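Local coordinates for protein KLLA0E08119p (Kluyveromyces lactis, PDB 3VA7) that probably carboxylates urea to urea-1-carboxylate with ATP, bicarbonate and biotin, the present piece holding its biotin carboxylase, carboxyltransferase and biotin-carrier domains, at residues 512-515 with 516-520; 656-660 with 661-665. All blocks are in the same frame, centred on the assembly; numbering follows the deposited sequence.

Interaction 1 (512-515 with 516-520); sequences YSFR and LANRV
Leu516 meets Tyr512 twice, one turn apart on helix 511-520 of the carboxyltransferase domain: its backbone N donates to Tyr512 O at 2.8 Å, and its side chain lies against the phenol. The same i to i+4 pattern follows from Ala517 N to Ser513 O, Asn518 N to Phe514 O and Arg519 N to Arg515 O, each between 2.8 and 3.0 Å. With CG anti to the backbone N (chi1 -164°), the Tyr512 ring stands beside Leu516; Leu516 CD1 is 3.7 Å from Tyr512 CE2, and Leu516 CG sits over one face of the ring, offset toward the rim. Replacing Leu516 by an alanine would probably open a gap against this face and leave the ring less firmly held. Tyr512 OH is hydrogen-bonded to Leu653 O, and Ser513 OG to Asp510 OD1. On another side of the helix, Asn518 ND2 approaches Phe514 CE2 obliquely to 3.3 Å, the amide plane 82° from the ring; ND2 donates to Ser527 O, and OD1 accepts from Asn523 ND2. Arg515 forms a salt bridge with Asp797. The four backbone bonds thus stay inside the helix, whereas Ala517 O takes a further bond from Ser591 OG and the polar side-chain ends bond mostly beyond residues 512-520, binding the largely buried helix to its surroundings.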
loop_
_atom_site.group_PDB
_atom_site.type_symbol
_atom_site.label_atom_id
_atom_site.label_comp_id
_atom_site.label_asym_id
_atom_site.label_seq_id
_atom_site.Cartn_x
_atom_site.Cartn_y
_atom_site.Cartn_z
ATOM N N TYR A 512 20.402 -13.421 6.430
ATOM C CA TYR A 512 20.943 -14.798 6.660
ATOM C C TYR A 512 19.990 -15.743 7.441
ATOM O O TYR A 512 19.617 -16.843 6.952
ATOM C CB TYR A 512 22.381 -14.773 7.254
ATOM C CG TYR A 512 23.073 -16.105 7.137
ATOM C CD1 TYR A 512 23.260 -16.707 5.895
ATOM C CD2 TYR A 512 23.476 -16.804 8.267
ATOM C CE1 TYR A 512 23.845 -17.943 5.786
ATOM C CE2 TYR A 512 24.054 -18.063 8.164
ATOM C CZ TYR A 512 24.237 -18.622 6.929
ATOM O OH TYR A 512 24.807 -19.861 6.821
ATOM N N SER A 513 19.580 -15.305 8.623
ATOM C CA SER A 513 18.588 -16.018 9.402
ATOM C C SER A 513 17.333 -16.265 8.591
ATOM O O SER A 513 16.703 -17.346 8.702
ATOM C CB SER A 513 18.214 -15.233 10.660
ATOM O OG SER A 513 19.324 -14.764 11.444
ATOM N N PHE A 514 16.951 -15.278 7.762
ATOM C CA PHE A 514 15.705 -15.387 7.013
ATOM C C PHE A 514 15.832 -16.605 6.103
ATOM O O PHE A 514 14.916 -17.426 5.997
ATOM C CB PHE A 514 15.423 -14.122 6.201
ATOM C CG PHE A 514 14.212 -14.241 5.280
ATOM C CD1 PHE A 514 12.970 -13.779 5.683
ATOM C CD2 PHE A 514 14.335 -14.813 3.996
ATOM C CE1 PHE A 514 11.844 -13.917 4.821
ATOM C CE2 PHE A 514 13.219 -14.966 3.115
ATOM C CZ PHE A 514 11.962 -14.499 3.532
ATOM N N ARG A 515 16.983 -16.716 5.438
ATOM C CA ARG A 515 17.166 -17.759 4.441
ATOM C C ARG A 515 17.430 -19.092 5.109
ATOM O O ARG A 515 17.032 -20.128 4.609
ATOM C CB ARG A 515 18.296 -17.415 3.496
ATOM C CG ARG A 515 18.105 -16.093 2.782
ATOM C CD ARG A 515 18.775 -16.125 1.478
ATOM N NE ARG A 515 20.183 -15.810 1.545
ATOM C CZ ARG A 515 21.096 -16.281 0.674
ATOM N NH1 ARG A 515 20.751 -17.122 -0.324
ATOM N NH2 ARG A 515 22.366 -15.940 0.829
ATOM N N LEU A 516 18.072 -19.066 6.267
ATOM C CA LEU A 516 18.163 -20.288 7.051
ATOM C C LEU A 516 16.752 -20.766 7.337
ATOM O O LEU A 516 16.436 -21.929 7.060
ATOM C CB LEU A 516 18.913 -20.074 8.361
ATOM C CG LEU A 516 20.439 -19.970 8.343
ATOM C CD1 LEU A 516 20.961 -19.417 9.695
ATOM C CD2 LEU A 516 21.111 -21.302 7.988
ATOM N N ALA A 517 15.918 -19.871 7.894
ATOM C CA ALA A 517 14.596 -20.280 8.331
ATOM C C ALA A 517 13.899 -20.912 7.132
ATOM O O ALA A 517 13.370 -22.051 7.222
ATOM C CB ALA A 517 13.798 -19.104 8.911
ATOM N N ASN A 518 13.951 -20.239 5.983
ATOM C CA ASN A 518 13.370 -20.859 4.802
ATOM C C ASN A 518 13.897 -22.242 4.492
ATOM O O ASN A 518 13.139 -23.184 4.265
ATOM C CB ASN A 518 13.448 -19.943 3.570
ATOM C CG ASN A 518 12.131 -19.192 3.342
ATOM O OD1 ASN A 518 11.044 -19.666 3.779
ATOM N ND2 ASN A 518 12.208 -18.032 2.659
ATOM N N ARG A 519 15.209 -22.347 4.446
ATOM C CA ARG A 519 15.850 -23.599 4.102
ATOM C C ARG A 519 15.486 -24.724 5.092
ATOM O O ARG A 519 15.277 -25.862 4.688
ATOM C CB ARG A 519 17.381 -23.413 4.030
ATOM C CG ARG A 519 18.150 -24.671 3.623
ATOM C CD ARG A 519 17.647 -25.240 2.337
ATOM N NE ARG A 519 18.659 -26.091 1.715
ATOM C CZ ARG A 519 18.645 -27.431 1.746
ATOM N NH1 ARG A 519 19.600 -28.117 1.118
ATOM N NH2 ARG A 519 17.674 -28.087 2.385
ATOM N N VAL A 520 15.369 -24.394 6.369
ATOM C CA VAL A 520 15.178 -25.422 7.360
ATOM C C VAL A 520 13.902 -26.194 7.053
ATOM O O VAL A 520 13.776 -27.377 7.408
ATOM C CB VAL A 520 15.166 -24.853 8.772
ATOM C CG1 VAL A 520 14.513 -25.818 9.731
ATOM C CG2 VAL A 520 16.598 -24.412 9.216
#

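Interaction 2 (656-660 with 661-665); sequences TLSTN and KDWKI
Ser658 and Trp663 face each other across a chain reversal that leads from a loop into strand 662-669, part of a mixed beta sheet in the carboxyltransferase domain. Trp663 CG is anti to its carbonyl carbon (chi1 -59°), and the indole turns back toward Leu657 and Ser658. Ser658 CB rests over the face of the six-membered ring of Trp663, 3.6 Å from its centroid, in a CH-pi contact; Ser658 N lies over the same ring system, 3.5 Å from Trp663 CH2. Leu657 adds a looser apolar touch, its CB 4.2 Å from Trp663 CH2. Trp663 NE1 is hydrogen-bonded to Asp777 OD1, which fixes the ring from a second direction. Lys661 takes up a left-handed backbone conformation where the chain reverses, and its NZ reaches Thr774. Asn660 and Asp662 run side by side, with Asn660 ND2 3.7 Å from Asp662 CB, while Asp662 OD1 forms a salt bridge with Lys690 NZ and a hydrogen bond with Thr778 OG1. Across the mouth of the reversal, Ser658 OG stands opposite its own backbone N and beside the carbonyl carbon, a setting that delivers the hydroxyl to Asp662 O at 2.5 Å, the donor tilted 30° from the carbonyl plane.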
loop_
_atom_site.group_PDB
_atom_site.type_symbol
_atom_site.label_atom_id
_atom_site.label_comp_id
_atom_site.label_asym_id
_atom_site.label_seq_id
_atom_site.Cartn_x
_atom_site.Cartn_y
_atom_site.Cartn_z
ATOM N N THR A 656 26.752 -16.259 14.228
ATOM C CA THR A 656 27.144 -15.961 15.581
ATOM C C THR A 656 26.723 -14.562 15.905
ATOM O O THR A 656 27.408 -13.593 15.583
ATOM C CB THR A 656 28.685 -16.040 15.815
ATOM O OG1 THR A 656 29.222 -17.190 15.174
ATOM C CG2 THR A 656 28.978 -16.136 17.286
ATOM N N LEU A 657 25.604 -14.478 16.600
ATOM C CA LEU A 657 25.129 -13.250 17.176
ATOM C C LEU A 657 26.006 -12.853 18.344
ATOM O O LEU A 657 26.545 -13.695 19.021
ATOM C CB LEU A 657 23.697 -13.476 17.623
ATOM C CG LEU A 657 22.660 -13.369 16.512
ATOM C CD1 LEU A 657 22.670 -14.626 15.655
ATOM C CD2 LEU A 657 21.273 -13.127 17.070
ATOM N N SER A 658 26.173 -11.568 18.581
ATOM C CA SER A 658 26.857 -11.103 19.784
ATOM C C SER A 658 26.234 -11.610 21.059
ATOM O O SER A 658 25.062 -12.006 21.113
ATOM C CB SER A 658 26.804 -9.603 19.858
ATOM O OG SER A 658 27.464 -9.161 21.015
ATOM N N THR A 659 27.006 -11.534 22.120
ATOM C CA THR A 659 26.615 -12.177 23.385
ATOM C C THR A 659 26.434 -11.173 24.502
ATOM O O THR A 659 25.928 -11.495 25.542
ATOM C CB THR A 659 27.604 -13.392 23.677
ATOM O OG1 THR A 659 26.885 -14.606 23.470
ATOM C CG2 THR A 659 28.343 -13.356 25.062
ATOM N N ASN A 660 26.762 -9.932 24.206
ATOM C CA ASN A 660 26.979 -8.890 25.181
ATOM C C ASN A 660 26.787 -7.485 24.559
ATOM O O ASN A 660 27.482 -6.513 24.927
ATOM C CB ASN A 660 28.427 -9.040 25.723
ATOM C CG ASN A 660 29.494 -8.874 24.627
ATOM O OD1 ASN A 660 29.402 -9.482 23.545
ATOM N ND2 ASN A 660 30.486 -8.033 24.893
ATOM N N LYS A 661 25.854 -7.381 23.614
ATOM C CA LYS A 661 25.412 -6.075 23.077
ATOM C C LYS A 661 26.590 -5.331 22.470
ATOM O O LYS A 661 26.715 -4.098 22.526
ATOM C CB LYS A 661 24.636 -5.240 24.128
ATOM C CG LYS A 661 23.302 -5.904 24.558
ATOM C CD LYS A 661 22.503 -5.108 25.618
ATOM C CE LYS A 661 21.715 -3.886 25.000
ATOM N NZ LYS A 661 20.409 -4.295 24.371
ATOM N N ASP A 662 27.477 -6.105 21.862
ATOM C CA ASP A 662 28.671 -5.490 21.315
ATOM C C ASP A 662 29.120 -6.272 20.091
ATOM O O ASP A 662 29.116 -7.515 20.108
ATOM C CB ASP A 662 29.753 -5.369 22.384
ATOM C CG ASP A 662 31.094 -5.050 21.802
ATOM O OD1 ASP A 662 31.413 -3.832 21.550
ATOM O OD2 ASP A 662 31.813 -6.055 21.567
ATOM N N TRP A 663 29.484 -5.545 19.031
ATOM C CA TRP A 663 29.585 -6.185 17.724
ATOM C C TRP A 663 30.661 -5.583 16.901
ATOM O O TRP A 663 30.879 -4.365 16.975
ATOM C CB TRP A 663 28.328 -5.894 16.935
ATOM C CG TRP A 663 27.025 -6.301 17.470
ATOM C CD1 TRP A 663 26.255 -5.630 18.385
ATOM C CD2 TRP A 663 26.275 -7.442 17.043
ATOM N NE1 TRP A 663 25.051 -6.334 18.583
ATOM C CE2 TRP A 663 25.045 -7.436 17.761
ATOM C CE3 TRP A 663 26.508 -8.452 16.104
ATOM C CZ2 TRP A 663 24.062 -8.389 17.554
ATOM C CZ3 TRP A 663 25.527 -9.435 15.913
ATOM C CH2 TRP A 663 24.317 -9.394 16.628
ATOM N N LYS A 664 31.317 -6.415 16.080
ATOM C CA LYS A 664 32.268 -5.863 15.079
ATOM C C LYS A 664 31.584 -6.029 13.763
ATOM O O LYS A 664 31.028 -7.108 13.478
ATOM C CB LYS A 664 33.616 -6.585 15.037
ATOM C CG LYS A 664 34.425 -6.589 16.349
ATOM C CD LYS A 664 34.643 -5.227 16.914
ATOM C CE LYS A 664 35.013 -5.306 18.397
ATOM N NZ LYS A 664 35.436 -3.981 18.927
ATOM N N ILE A 665 31.592 -4.958 12.969
ATOM C CA ILE A 665 30.831 -4.945 11.741
ATOM C C ILE A 665 31.695 -4.554 10.570
ATOM O O ILE A 665 32.200 -3.422 10.518
ATOM C CB ILE A 665 29.571 -4.058 11.911
ATOM C CG1 ILE A 665 28.702 -4.649 13.039
ATOM C CG2 ILE A 665 28.782 -3.935 10.587
ATOM C CD1 ILE A 665 27.298 -4.218 13.047
#

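Interactions 1 and 2 come in series along the chain, the helix first and the turn well over a hundred residues later, and both fall within the range of carboxyltransferase subdomains A and B. Their centres are 20 Å apart and their nearest atoms about 5 Å, without touching. Helix 511-520 packs against strands 545-550 and 587-592 of an antiparallel sheet, whereas residues 661-665 open strand 662-669 in a separate mixed sheet, beside strand 778-783. Pro655, just ahead of the turn, touches Leu516, so the connection leading into the second sheet passes close to the helix at this point. The pair illustrates two local ways of ordering one domain: a buried helix fastened to its neighbours, and a surface turn that starts a strand.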